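LAE5 (Uncultured bacterium, PDB 5JD3) probably hydrolyses carboxylic esters, as an esterase of the GDSL-like lipase/acylhydrolase family recovered from a lake metagenome. Local coordinates at residues 28-33 with 106-111; 35-40 with 57-62; 47-52 with 77-82; 90-95 with 140-145; 153-158 with 187-192. All blocks are in the same frame, centred on the assembly; numbering follows the deposited sequence.

Contact 1 (28-33 with 106-111)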
# COMPACT_ATOMS: atom_id res chain seq x y z
N SER A 28 -12.48 11.28 -10.18
CA SER A 28 -12.68 10.32 -9.10
C SER A 28 -11.79 10.61 -7.90
O SER A 28 -10.74 11.23 -8.04
CB SER A 28 -12.42 8.90 -9.60
OG SER A 28 -13.27 8.57 -10.69
N LYS A 29 -12.23 10.18 -6.72
CA LYS A 29 -11.42 10.32 -5.52
C LYS A 29 -10.84 8.98 -5.08
O LYS A 29 -11.58 8.03 -4.80
CB LYS A 29 -12.22 10.94 -4.38
CG LYS A 29 -11.51 10.86 -3.03
CD LYS A 29 -11.93 11.98 -2.09
CE LYS A 29 -13.30 11.72 -1.49
NZ LYS A 29 -13.56 12.59 -0.31
N LEU A 30 -9.52 8.90 -5.01
CA LEU A 30 -8.83 7.69 -4.58
C LEU A 30 -8.28 7.84 -3.16
O LEU A 30 -7.50 8.74 -2.88
CB LEU A 30 -7.70 7.34 -5.55
CG LEU A 30 -6.71 6.27 -5.08
CD1 LEU A 30 -7.40 4.93 -4.89
CD2 LEU A 30 -5.55 6.15 -6.06
N VAL A 31 -8.70 6.93 -2.28
CA VAL A 31 -8.20 6.92 -0.91
C VAL A 31 -7.19 5.79 -0.73
O VAL A 31 -7.51 4.62 -0.93
CB VAL A 31 -9.34 6.76 0.11
CG1 VAL A 31 -8.78 6.41 1.48
CG2 VAL A 31 -10.17 8.04 0.18
N ILE A 32 -5.96 6.16 -0.36
CA ILE A 32 -4.90 5.18 -0.15
C ILE A 32 -4.57 5.06 1.33
O ILE A 32 -4.16 6.03 1.97
CB ILE A 32 -3.64 5.55 -0.94
CG1 ILE A 32 -3.98 5.77 -2.42
CG2 ILE A 32 -2.58 4.47 -0.80
CD1 ILE A 32 -2.82 6.25 -3.26
N ILE A 33 -4.75 3.86 1.87
CA ILE A 33 -4.60 3.63 3.30
C ILE A 33 -3.58 2.52 3.58
O ILE A 33 -3.49 1.55 2.84
CB ILE A 33 -5.97 3.29 3.94
CG1 ILE A 33 -5.85 3.16 5.46
CG2 ILE A 33 -6.56 2.02 3.33
CD1 ILE A 33 -7.18 2.95 6.16
N TYR A 106 -12.53 5.13 -5.34
CA TYR A 106 -11.57 4.04 -5.36
C TYR A 106 -10.84 3.94 -4.02
O TYR A 106 -10.63 4.95 -3.35
CB TYR A 106 -10.55 4.22 -6.49
CG TYR A 106 -11.15 4.22 -7.88
CD1 TYR A 106 -11.24 3.04 -8.61
CD2 TYR A 106 -11.60 5.39 -8.46
CE1 TYR A 106 -11.78 3.03 -9.88
CE2 TYR A 106 -12.14 5.39 -9.73
CZ TYR A 106 -12.23 4.21 -10.44
OH TYR A 106 -12.76 4.21 -11.71
N VAL A 107 -10.47 2.73 -3.64
CA VAL A 107 -9.68 2.52 -2.43
C VAL A 107 -8.45 1.67 -2.72
O VAL A 107 -8.57 0.55 -3.23
CB VAL A 107 -10.50 1.84 -1.31
CG1 VAL A 107 -9.59 1.43 -0.16
CG2 VAL A 107 -11.60 2.77 -0.82
N ALA A 108 -7.28 2.21 -2.42
CA ALA A 108 -6.04 1.45 -2.52
C ALA A 108 -5.54 1.11 -1.13
O ALA A 108 -5.43 1.98 -0.27
CB ALA A 108 -5.00 2.23 -3.30
N MET A 109 -5.24 -0.17 -0.90
CA MET A 109 -4.79 -0.60 0.41
C MET A 109 -3.47 -1.35 0.34
O MET A 109 -3.29 -2.26 -0.47
CB MET A 109 -5.85 -1.47 1.09
CG MET A 109 -5.38 -2.13 2.38
SD MET A 109 -6.73 -2.83 3.34
CE MET A 109 -7.66 -3.67 2.06
N MET A 110 -2.54 -0.96 1.20
CA MET A 110 -1.26 -1.64 1.33
C MET A 110 -0.96 -1.91 2.79
O MET A 110 -0.64 -1.00 3.55
CB MET A 110 -0.14 -0.82 0.70
CG MET A 110 1.23 -1.39 0.96
SD MET A 110 2.54 -0.44 0.19
CE MET A 110 3.93 -1.08 1.10
N ILE A 111 -1.07 -3.18 3.19
CA ILE A 111 -0.90 -3.55 4.59
C ILE A 111 -0.34 -4.96 4.69
O ILE A 111 -0.57 -5.80 3.82
CB ILE A 111 -2.25 -3.44 5.36
CG1 ILE A 111 -2.01 -3.36 6.86
CG2 ILE A 111 -3.19 -4.59 4.99
CD1 ILE A 111 -1.38 -2.05 7.30
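Strands 29-33 and 106-110 are neighbours in the middle of the parallel five-stranded sheet of this GDSL-family hydrolase, pairing L30 with Y106, V31 with V107, I32 with A108 and I33 with M109. The two run the same way, 18° apart. Five backbone bonds alternate between them. K29 O receives Y106 N, Y106 O receives V31 N at 3.0 Å, V31 O receives A108 N at 2.8 Å, A108 O receives I33 N, and I33 O receives M110 N. The I33 N to A108 O bond runs nearly along the C=O axis, and I32 CA supports the same carbonyl with a CA-H...O contact, 3.2 Å to A108 O.

On the face carrying L30, I32, Y106 and A108, the small A108 methyl is shared: CB lies 3.8 Å from I32 CG1 and 3.9 Å from L30 CD1. L30 has CG anti to its backbone N (chi1 168°), which helps bring CD1 across to the neighbouring strand, 3.6 Å from Y106 CB, and the two side chains cross at about a right angle. S28 comes to the edge of the Y106 ring, CB in its plane and 3.5 Å from CE2; its OG bonds instead to A25 O, and Y106 OH accepts from the same residue's backbone at A25 N. On the other face, I33 CG2 reaches M109 CB at 4.2 Å, under helix 88-100.

With the backbone polar groups paired between strands and the side chains between them mostly apolar, the join depends on regular amide bonding and on close apolar cover from helices on both faces.

Contact 2 (35-40 with 57-62)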
# COMPACT_ATOMS: atom_id res chain seq x y z
N ASP A 35 0.31 1.61 6.20
CA ASP A 35 1.25 1.91 7.28
C ASP A 35 2.13 3.12 6.95
O ASP A 35 1.72 4.02 6.23
CB ASP A 35 2.11 0.69 7.59
CG ASP A 35 2.63 0.00 6.35
OD1 ASP A 35 3.00 0.70 5.38
OD2 ASP A 35 2.67 -1.25 6.33
N SER A 36 3.35 3.12 7.49
CA SER A 36 4.26 4.25 7.34
C SER A 36 4.72 4.44 5.90
O SER A 36 5.08 5.54 5.49
CB SER A 36 5.48 4.09 8.24
OG SER A 36 6.41 3.19 7.69
N ILE A 37 4.71 3.35 5.13
CA ILE A 37 5.09 3.42 3.72
C ILE A 37 4.06 4.25 2.96
O ILE A 37 4.40 4.93 1.98
CB ILE A 37 5.20 2.01 3.11
CG1 ILE A 37 6.18 1.16 3.92
CG2 ILE A 37 5.67 2.09 1.66
CD1 ILE A 37 7.57 1.75 4.02
N THR A 38 2.82 4.22 3.42
CA THR A 38 1.77 5.07 2.88
C THR A 38 1.81 6.44 3.54
O THR A 38 1.72 7.47 2.88
CB THR A 38 0.38 4.45 3.06
OG1 THR A 38 0.34 3.16 2.45
CG2 THR A 38 -0.69 5.33 2.43
N ASP A 39 1.96 6.44 4.87
CA ASP A 39 2.05 7.66 5.67
C ASP A 39 3.12 8.60 5.13
O ASP A 39 2.83 9.72 4.72
CB ASP A 39 2.35 7.30 7.13
CG ASP A 39 2.14 8.47 8.08
OD1 ASP A 39 2.23 9.64 7.65
OD2 ASP A 39 1.89 8.21 9.28
N ALA A 40 4.37 8.13 5.16
CA ALA A 40 5.51 8.87 4.62
C ALA A 40 5.69 10.25 5.26
O ALA A 40 6.20 11.17 4.63
CB ALA A 40 5.38 9.00 3.11
N SER A 57 6.11 12.41 1.73
CA SER A 57 7.19 12.42 0.74
C SER A 57 7.48 11.02 0.22
O SER A 57 8.62 10.70 -0.13
CB SER A 57 8.45 13.03 1.35
OG SER A 57 8.92 12.27 2.45
N GLY A 58 6.45 10.19 0.15
CA GLY A 58 6.59 8.82 -0.31
C GLY A 58 5.92 8.57 -1.64
O GLY A 58 5.75 9.49 -2.44
N TYR A 59 5.52 7.32 -1.88
CA TYR A 59 4.97 6.93 -3.17
C TYR A 59 3.60 7.56 -3.44
O TYR A 59 3.25 7.83 -4.58
CB TYR A 59 4.88 5.40 -3.28
CG TYR A 59 3.73 4.76 -2.54
CD1 TYR A 59 2.51 4.51 -3.17
CD2 TYR A 59 3.86 4.38 -1.21
CE1 TYR A 59 1.46 3.92 -2.50
CE2 TYR A 59 2.81 3.78 -0.53
CZ TYR A 59 1.62 3.56 -1.18
OH TYR A 59 0.57 2.96 -0.50
N VAL A 60 2.84 7.80 -2.37
CA VAL A 60 1.54 8.44 -2.50
C VAL A 60 1.70 9.85 -3.07
O VAL A 60 0.96 10.26 -3.96
CB VAL A 60 0.80 8.51 -1.15
CG1 VAL A 60 -0.42 9.43 -1.24
CG2 VAL A 60 0.39 7.11 -0.70
N ALA A 61 2.68 10.58 -2.55
CA ALA A 61 3.00 11.91 -3.06
C ALA A 61 3.54 11.83 -4.48
O ALA A 61 3.32 12.73 -5.29
CB ALA A 61 4.00 12.60 -2.15
N LEU A 62 4.24 10.74 -4.78
CA LEU A 62 4.77 10.52 -6.12
C LEU A 62 3.64 10.25 -7.11
O LEU A 62 3.65 10.75 -8.23
CB LEU A 62 5.76 9.35 -6.11
CG LEU A 62 7.09 9.65 -5.42
CD1 LEU A 62 8.00 8.43 -5.47
CD2 LEU A 62 7.76 10.84 -6.07
O HOH W 1 3.39 7.28 0.94
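Y59 reaches from the first turn of helix 59-70 to T38 and I37 on the short helix 36-39, which follows directly on strand 29-34. Its CG sits between the backbone N and the carbonyl carbon (chi1 77°), a placement that carries the ring back towards the short helix, edge first at I37 O. There Y59 OH and T38 OG1 share a hydrogen bond of 3.0 Å in which either hydroxyl could be the donor. I37 O lies near the ring plane, 3.2 Å from Y59 CE2, while I37 CG2 touches the same carbon and the two side chains cross at about a right angle. V60 CG2 lies over one ring face, 3.7 Å above the plane and towards the rim.

T38 has CG2 anti to its backbone N and OG1 anti to the carbonyl carbon (chi1 -57°), dividing its work: the hydroxyl goes to Y59, the methyl to V60 CG2 at 3.8 Å. At the far end A40, with positive phi, lays CB 3.4 Å from G58 N, and a side chain on G58 would clash with that methyl. S57 N donates to A40 O. Water 1 gives hydrogen bonds to I37 O and T38 O, at 2.6 Å from the latter, and weakly accepts from V60 N.

D35 OD1 caps the short helix through I37 N. S36, whose OG bonds to H216 NE2, is consistent with the nucleophile of a Ser-His-Asp triad with D213. The tyrosine bond and the water, which engages two carbonyls at the end of the helix, would thus help fix the backbone just behind that serine.

Contact 3 (47-52 with 77-82)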
# COMPACT_ATOMS: atom_id res chain seq x y z
N GLY A 47 -5.73 15.59 7.21
CA GLY A 47 -6.70 14.54 6.92
C GLY A 47 -6.56 13.87 5.57
O GLY A 47 -7.52 13.28 5.07
N GLY A 48 -5.38 13.96 4.97
CA GLY A 48 -5.13 13.29 3.71
C GLY A 48 -5.20 14.20 2.50
O GLY A 48 -4.46 14.01 1.53
N GLU A 49 -6.09 15.19 2.55
CA GLU A 49 -6.18 16.18 1.48
C GLU A 49 -5.86 17.56 2.03
O GLU A 49 -6.37 17.94 3.08
CB GLU A 49 -7.58 16.20 0.86
CG GLU A 49 -8.31 14.88 0.86
CD GLU A 49 -9.65 14.99 0.15
OE1 GLU A 49 -9.69 15.60 -0.94
OE2 GLU A 49 -10.66 14.48 0.69
N GLY A 50 -5.03 18.31 1.32
CA GLY A 50 -4.67 19.65 1.77
C GLY A 50 -3.62 20.36 0.94
O GLY A 50 -3.27 19.92 -0.16
N LEU A 51 -3.11 21.45 1.49
CA LEU A 51 -2.21 22.34 0.77
C LEU A 51 -0.73 22.00 0.94
O LEU A 51 0.02 21.97 -0.04
CB LEU A 51 -2.45 23.79 1.20
CG LEU A 51 -3.76 24.41 0.70
CD1 LEU A 51 -4.05 25.72 1.40
CD2 LEU A 51 -3.68 24.62 -0.81
N PHE A 52 -0.30 21.74 2.17
CA PHE A 52 1.11 21.52 2.45
C PHE A 52 1.37 20.24 3.25
O PHE A 52 0.90 20.10 4.38
CB PHE A 52 1.70 22.72 3.18
CG PHE A 52 1.69 23.99 2.37
CD1 PHE A 52 2.69 24.25 1.45
CD2 PHE A 52 0.66 24.91 2.52
CE1 PHE A 52 2.68 25.41 0.70
CE2 PHE A 52 0.64 26.07 1.77
CZ PHE A 52 1.65 26.32 0.86
N ARG A 77 -8.42 12.98 -7.51
CA ARG A 77 -8.33 13.49 -6.15
C ARG A 77 -7.81 12.41 -5.20
O ARG A 77 -8.54 11.51 -4.81
CB ARG A 77 -9.70 13.99 -5.70
CG ARG A 77 -9.75 14.65 -4.33
CD ARG A 77 -11.17 15.08 -4.02
NE ARG A 77 -11.33 15.55 -2.64
CZ ARG A 77 -12.48 15.93 -2.12
NH1 ARG A 77 -13.59 15.90 -2.84
NH2 ARG A 77 -12.53 16.35 -0.86
N LEU A 78 -6.53 12.51 -4.84
CA LEU A 78 -5.90 11.48 -4.02
C LEU A 78 -5.88 11.84 -2.54
O LEU A 78 -5.63 12.99 -2.16
CB LEU A 78 -4.47 11.21 -4.50
CG LEU A 78 -4.31 10.14 -5.59
CD1 LEU A 78 -4.89 10.60 -6.92
CD2 LEU A 78 -2.85 9.75 -5.74
N VAL A 79 -6.14 10.84 -1.70
CA VAL A 79 -6.15 11.02 -0.25
C VAL A 79 -5.20 10.05 0.44
O VAL A 79 -5.27 8.84 0.20
CB VAL A 79 -7.57 10.83 0.33
CG1 VAL A 79 -7.60 11.27 1.79
CG2 VAL A 79 -8.60 11.59 -0.49
N ASN A 80 -4.33 10.57 1.29
CA ASN A 80 -3.41 9.72 2.04
C ASN A 80 -3.95 9.43 3.44
O ASN A 80 -4.09 10.34 4.26
CB ASN A 80 -2.03 10.38 2.14
CG ASN A 80 -0.96 9.44 2.68
OD1 ASN A 80 -1.26 8.44 3.32
ND2 ASN A 80 0.30 9.78 2.42
N GLN A 81 -4.24 8.16 3.71
CA GLN A 81 -4.72 7.75 5.02
C GLN A 81 -3.79 6.73 5.65
O GLN A 81 -4.24 5.82 6.35
CB GLN A 81 -6.14 7.19 4.91
CG GLN A 81 -7.21 8.25 4.73
CD GLN A 81 -7.34 9.16 5.94
OE1 GLN A 81 -7.58 8.70 7.05
NE2 GLN A 81 -7.16 10.46 5.72
N GLY A 82 -2.49 6.89 5.41
CA GLY A 82 -1.50 5.99 5.97
C GLY A 82 -1.11 6.35 7.39
O GLY A 82 -0.83 7.50 7.70
O HOH W 2 -6.88 15.90 -2.63
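The loop at G48 meets the edge strand 77-82 at N80, CA to CA 4.3 Å, through a weak backbone bond from N80 N to G48 O and a close approach of G48 CA to N80 O at 3.2 Å. Both G47 and G48 have positive phi. A CB on G48 would collide with V79 CG1, N80 O and Q81 NE2, so the close approach depends on the bare backbone there.

Further along, E49 and R77 form a salt bridge. R77 has CG anti to its backbone N (chi1 -175°) and stays extended as far as NE, bringing the guanidinium to the glutamate with E49 OE1 near its plane, at the edge. The modelled separation of E49 OE1 from R77 NE, 2.4 Å, is very short and its exact value doubtful. R77 NH2 adds weak bonds to E49 OE1 and E49 OE2, the second at 3.1 Å. The carboxylate and guanidinium planes are 51° apart, so the pair is not a flat two-pronged one. Behind the charges the aliphatic part of E49 lies on V79, with E49 CG 3.6 Å from V79 CG2 and 3.8 Å from V79 CG1. Water 2 donates to both E49 OE1 and L78 O. N80 OD1 accepts from G82 N at 2.9 Å, an Asx turn, while N80 ND2 bonds to T38 O and H55 O.

Strand 77-82 is outermost in the sheet: one side pairs with strand 29-34, and the loop lies along its other side. L78 packs beneath on helix 59-70, whereas V79 and Q81 share the opposite face with V31 and I33.

Contact 4 (90-95 with 140-145)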
# COMPACT_ATOMS: atom_id res chain seq x y z
N ASP A 90 -5.18 -2.67 13.03
CA ASP A 90 -5.34 -1.24 13.25
C ASP A 90 -6.22 -0.60 12.17
O ASP A 90 -6.98 0.32 12.44
CB ASP A 90 -3.98 -0.54 13.29
CG ASP A 90 -3.09 -1.06 14.41
OD1 ASP A 90 -3.63 -1.42 15.48
OD2 ASP A 90 -1.86 -1.10 14.21
N LEU A 91 -6.09 -1.11 10.95
CA LEU A 91 -6.87 -0.60 9.82
C LEU A 91 -8.36 -0.81 10.02
O LEU A 91 -9.16 0.09 9.76
CB LEU A 91 -6.42 -1.27 8.52
CG LEU A 91 -5.49 -0.48 7.60
CD1 LEU A 91 -4.26 -0.01 8.35
CD2 LEU A 91 -5.11 -1.31 6.39
N ALA A 92 -8.73 -2.00 10.49
CA ALA A 92 -10.13 -2.35 10.69
C ALA A 92 -10.79 -1.48 11.75
O ALA A 92 -11.99 -1.20 11.67
CB ALA A 92 -10.25 -3.82 11.06
N ALA A 93 -10.00 -1.04 12.72
CA ALA A 93 -10.53 -0.25 13.83
C ALA A 93 -10.91 1.17 13.41
O ALA A 93 -11.77 1.79 14.02
CB ALA A 93 -9.51 -0.20 14.97
N ARG A 94 -10.27 1.67 12.36
CA ARG A 94 -10.50 3.04 11.92
C ARG A 94 -11.07 3.11 10.51
O ARG A 94 -11.15 4.18 9.92
CB ARG A 94 -9.20 3.85 11.99
CG ARG A 94 -8.11 3.37 11.03
CD ARG A 94 -6.82 4.16 11.24
NE ARG A 94 -5.76 3.74 10.34
CZ ARG A 94 -5.54 4.27 9.14
NH1 ARG A 94 -6.33 5.24 8.68
NH2 ARG A 94 -4.54 3.83 8.38
N TRP A 95 -11.47 1.95 9.98
CA TRP A 95 -11.95 1.86 8.61
C TRP A 95 -13.19 2.72 8.37
O TRP A 95 -13.34 3.34 7.32
CB TRP A 95 -12.25 0.41 8.25
CG TRP A 95 -12.39 0.17 6.77
CD1 TRP A 95 -13.55 0.16 6.05
CD2 TRP A 95 -11.34 -0.10 5.84
NE1 TRP A 95 -13.28 -0.10 4.73
CE2 TRP A 95 -11.93 -0.26 4.57
CE3 TRP A 95 -9.95 -0.22 5.96
CZ2 TRP A 95 -11.18 -0.54 3.43
CZ3 TRP A 95 -9.21 -0.49 4.82
CH2 TRP A 95 -9.83 -0.65 3.57
N ASP A 140 -9.83 -9.88 4.07
CA ASP A 140 -10.95 -10.30 3.25
C ASP A 140 -12.23 -9.60 3.68
O ASP A 140 -13.08 -9.25 2.85
CB ASP A 140 -11.13 -11.82 3.33
CG ASP A 140 -12.40 -12.30 2.65
OD1 ASP A 140 -12.34 -12.59 1.44
OD2 ASP A 140 -13.44 -12.40 3.33
N GLU A 141 -12.42 -9.40 4.97
CA GLU A 141 -13.59 -8.72 5.50
C GLU A 141 -13.63 -7.24 5.17
O GLU A 141 -14.66 -6.72 4.85
CB GLU A 141 -13.79 -9.01 6.98
CG GLU A 141 -14.67 -8.05 7.77
CD GLU A 141 -16.19 -8.04 7.45
OE1 GLU A 141 -16.73 -8.94 6.74
OE2 GLU A 141 -16.89 -7.12 7.92
N LEU A 142 -12.50 -6.57 5.25
CA LEU A 142 -12.44 -5.17 4.87
C LEU A 142 -12.79 -4.99 3.40
O LEU A 142 -13.54 -4.08 3.04
CB LEU A 142 -11.05 -4.59 5.15
CG LEU A 142 -10.61 -4.49 6.61
CD1 LEU A 142 -9.21 -3.92 6.71
CD2 LEU A 142 -11.60 -3.66 7.42
N VAL A 143 -12.25 -5.86 2.57
CA VAL A 143 -12.50 -5.81 1.13
C VAL A 143 -13.96 -6.13 0.82
O VAL A 143 -14.59 -5.46 0.00
CB VAL A 143 -11.59 -6.80 0.38
CG1 VAL A 143 -12.08 -7.01 -1.04
CG2 VAL A 143 -10.15 -6.29 0.38
N ALA A 144 -14.50 -7.15 1.50
CA ALA A 144 -15.88 -7.57 1.28
C ALA A 144 -16.88 -6.45 1.57
O ALA A 144 -17.92 -6.34 0.92
CB ALA A 144 -16.20 -8.79 2.14
N ARG A 145 -16.56 -5.61 2.55
CA ARG A 145 -17.43 -4.49 2.92
C ARG A 145 -17.22 -3.28 2.03
O ARG A 145 -18.09 -2.42 1.92
CB ARG A 145 -17.20 -4.09 4.38
CG ARG A 145 -17.72 -5.09 5.41
CD ARG A 145 -18.41 -4.36 6.55
NE ARG A 145 -17.60 -3.27 7.09
CZ ARG A 145 -16.86 -3.35 8.19
NH1 ARG A 145 -16.82 -4.48 8.88
NH2 ARG A 145 -16.16 -2.31 8.60
O HOH W 3 -14.14 -3.17 9.97
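L91 makes the first touch from helix 88-100 to helix 132-146, with its CB 4.3 Å from L142 CD1. A92 comes next and lies closer: its CA is 3.8 Å from L142 CD2 and its CB also meets that methyl. The carbonyl A92 O receives a weak bond from water 3, which accepts from R145 NH2 at 2.6 Å and so links the helices at the solvent side. W95, a turn further on, has CG anti to its backbone N (chi1 -164°), swinging the indole towards the other helix. L142 rests both methyls on one side of it: CD2 in a CH-pi contact, 4.2 Å from the five-membered ring's centroid, CD1 3.8 Å from W95 CE3. An alanine at W95 is likely to open a gap beneath L142, leaving both its methyls without the ring they rest on. R145 is held back along its own helix by a salt bridge from NH1 to E141 OE2.

The helices run 29° apart with their axis segments 10.8 Å from each other, a wide spacing bridged mainly by L142 and W95. Cohesion here is thus apolar and dispersive in the interior, with a water and an ion pair confined to the outer margin.

Contact 5 (153-158 with 187-192)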
# COMPACT_ATOMS: atom_id res chain seq x y z
N MET A 153 -11.26 -1.38 -6.31
CA MET A 153 -10.42 -1.51 -5.13
C MET A 153 -9.07 -2.11 -5.49
O MET A 153 -8.99 -3.16 -6.13
CB MET A 153 -11.12 -2.36 -4.07
CG MET A 153 -10.45 -2.31 -2.71
SD MET A 153 -11.56 -2.76 -1.37
CE MET A 153 -10.58 -2.30 0.05
N ILE A 154 -8.00 -1.44 -5.07
CA ILE A 154 -6.65 -1.87 -5.40
C ILE A 154 -5.91 -2.40 -4.18
O ILE A 154 -5.83 -1.72 -3.15
CB ILE A 154 -5.82 -0.72 -6.02
CG1 ILE A 154 -6.53 -0.16 -7.26
CG2 ILE A 154 -4.42 -1.19 -6.37
CD1 ILE A 154 -7.32 1.10 -7.01
N LEU A 155 -5.36 -3.60 -4.29
CA LEU A 155 -4.58 -4.19 -3.21
C LEU A 155 -3.10 -4.23 -3.56
O LEU A 155 -2.70 -4.88 -4.52
CB LEU A 155 -5.08 -5.60 -2.88
CG LEU A 155 -6.54 -5.69 -2.44
CD1 LEU A 155 -6.89 -7.10 -1.98
CD2 LEU A 155 -6.83 -4.68 -1.34
N LEU A 156 -2.29 -3.51 -2.78
CA LEU A 156 -0.85 -3.50 -2.99
C LEU A 156 -0.18 -4.44 -2.00
O LEU A 156 -0.32 -4.29 -0.79
CB LEU A 156 -0.29 -2.08 -2.83
CG LEU A 156 -0.69 -1.02 -3.87
CD1 LEU A 156 -2.05 -0.42 -3.57
CD2 LEU A 156 0.38 0.06 -3.96
N THR A 157 0.56 -5.41 -2.53
CA THR A 157 1.18 -6.44 -1.70
C THR A 157 2.21 -5.86 -0.74
O THR A 157 2.91 -4.89 -1.08
CB THR A 157 1.85 -7.54 -2.57
OG1 THR A 157 2.33 -8.59 -1.73
CG2 THR A 157 3.01 -6.97 -3.37
N PRO A 158 2.30 -6.42 0.47
CA PRO A 158 3.39 -6.04 1.36
C PRO A 158 4.71 -6.53 0.78
O PRO A 158 4.71 -7.47 -0.01
CB PRO A 158 3.05 -6.77 2.67
CG PRO A 158 2.22 -7.93 2.24
CD PRO A 158 1.41 -7.43 1.08
N HIS A 187 -12.50 -11.27 -4.81
CA HIS A 187 -13.42 -10.14 -4.88
C HIS A 187 -13.21 -9.30 -6.13
O HIS A 187 -13.82 -8.24 -6.29
CB HIS A 187 -13.29 -9.27 -3.63
CG HIS A 187 -13.64 -9.98 -2.36
ND1 HIS A 187 -14.94 -10.23 -1.99
CD2 HIS A 187 -12.86 -10.49 -1.38
CE1 HIS A 187 -14.95 -10.87 -0.83
NE2 HIS A 187 -13.70 -11.04 -0.44
N GLY A 188 -12.34 -9.76 -7.02
CA GLY A 188 -12.09 -9.07 -8.27
C GLY A 188 -11.32 -7.78 -8.11
O GLY A 188 -11.45 -6.86 -8.92
N CYS A 189 -10.51 -7.70 -7.05
CA CYS A 189 -9.70 -6.52 -6.81
C CYS A 189 -8.49 -6.49 -7.73
O CYS A 189 -8.02 -7.53 -8.18
CB CYS A 189 -9.24 -6.48 -5.35
SG CYS A 189 -10.57 -6.59 -4.15
N LEU A 190 -8.00 -5.29 -8.00
CA LEU A 190 -6.76 -5.13 -8.75
C LEU A 190 -5.58 -5.33 -7.80
O LEU A 190 -5.54 -4.72 -6.73
CB LEU A 190 -6.69 -3.75 -9.41
CG LEU A 190 -5.42 -3.41 -10.18
CD1 LEU A 190 -5.16 -4.44 -11.27
CD2 LEU A 190 -5.51 -2.01 -10.77
N LEU A 191 -4.64 -6.19 -8.18
CA LEU A 191 -3.49 -6.43 -7.33
C LEU A 191 -2.21 -5.85 -7.92
O LEU A 191 -1.83 -6.17 -9.04
CB LEU A 191 -3.30 -7.93 -7.08
CG LEU A 191 -2.13 -8.21 -6.13
CD1 LEU A 191 -2.59 -9.04 -4.95
CD2 LEU A 191 -0.97 -8.89 -6.85
N VAL A 192 -1.56 -4.99 -7.15
CA VAL A 192 -0.27 -4.44 -7.54
C VAL A 192 0.86 -5.24 -6.91
O VAL A 192 0.97 -5.32 -5.68
CB VAL A 192 -0.14 -2.96 -7.12
CG1 VAL A 192 1.24 -2.43 -7.48
CG2 VAL A 192 -1.22 -2.13 -7.79
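I154 has CG1 anti to its carbonyl carbon and CG2 anti to its backbone N (chi1 -57°), while V192 has CG1 anti to its backbone N (chi1 177°), which puts its CG2 anti to the carbonyl carbon; the two CG2 methyls, of I154 and V192, come within 3.6 Å of each other. The side chains cross at a slant, whereas I154 and L190 lie side by side, pointing the same way, with I154 CG1 4.1 Å from L190 CD2. V192 meets L156 on its other flank, V192 CB to L156 CG 3.8 Å. A glycine in place of I154 would probably open a gap between L190 and V192, leaving V192 CG2 without its closest apolar partner across the strands.

The face opposite carries L155 and L191, and here C189, just ahead of the strand, sets its CB 4.0 Å from L155 CG. The backbones are joined by four hydrogen bonds in the parallel pattern. M153 O accepts from L190 N, L190 O from L155 N at 2.7 Å, L155 O from V192 N, and V192 O from T157 N. The L155 N bond is nearly straight, 168° at the hydrogen. L191 CA also approaches L155 O, 3.3 Å away, in a CA-H...O contact.

These strands are the two ends of a beta-alpha-beta crossover through helix 168-187, which covers L155, C189 and L191 on one face. Strand 190-192 forms the outer margin of the sheet, and strand 152-156 bonds on its other side to strand 106-110. Helix 132-146 reaches in at M153 and C189, while Y23 covers I154 and L190 on the opposite face.

How the contacts relate
Contacts 1, 3 and 5 all reach one parallel sheet, ordered 77-82, 29-34, 106-110, 152-156, 190-192. Contact 1 is central; contacts 3 and 5 lie at opposite margins, centres about 20 Å apart. Contact 2 packs on the sheet face carrying I32 and M110, contact 4 on the face carrying I33 and M109. Their centres are also about 20 Å apart and they do not touch. Along the chain, contacts 2 and 3 are nested within the loop closed by contact 1, whose segments alternate with those of contact 4; contact 5 comes last. The sheet thus ties early and late parts of the chain together behind the probable catalytic serine in contact 2.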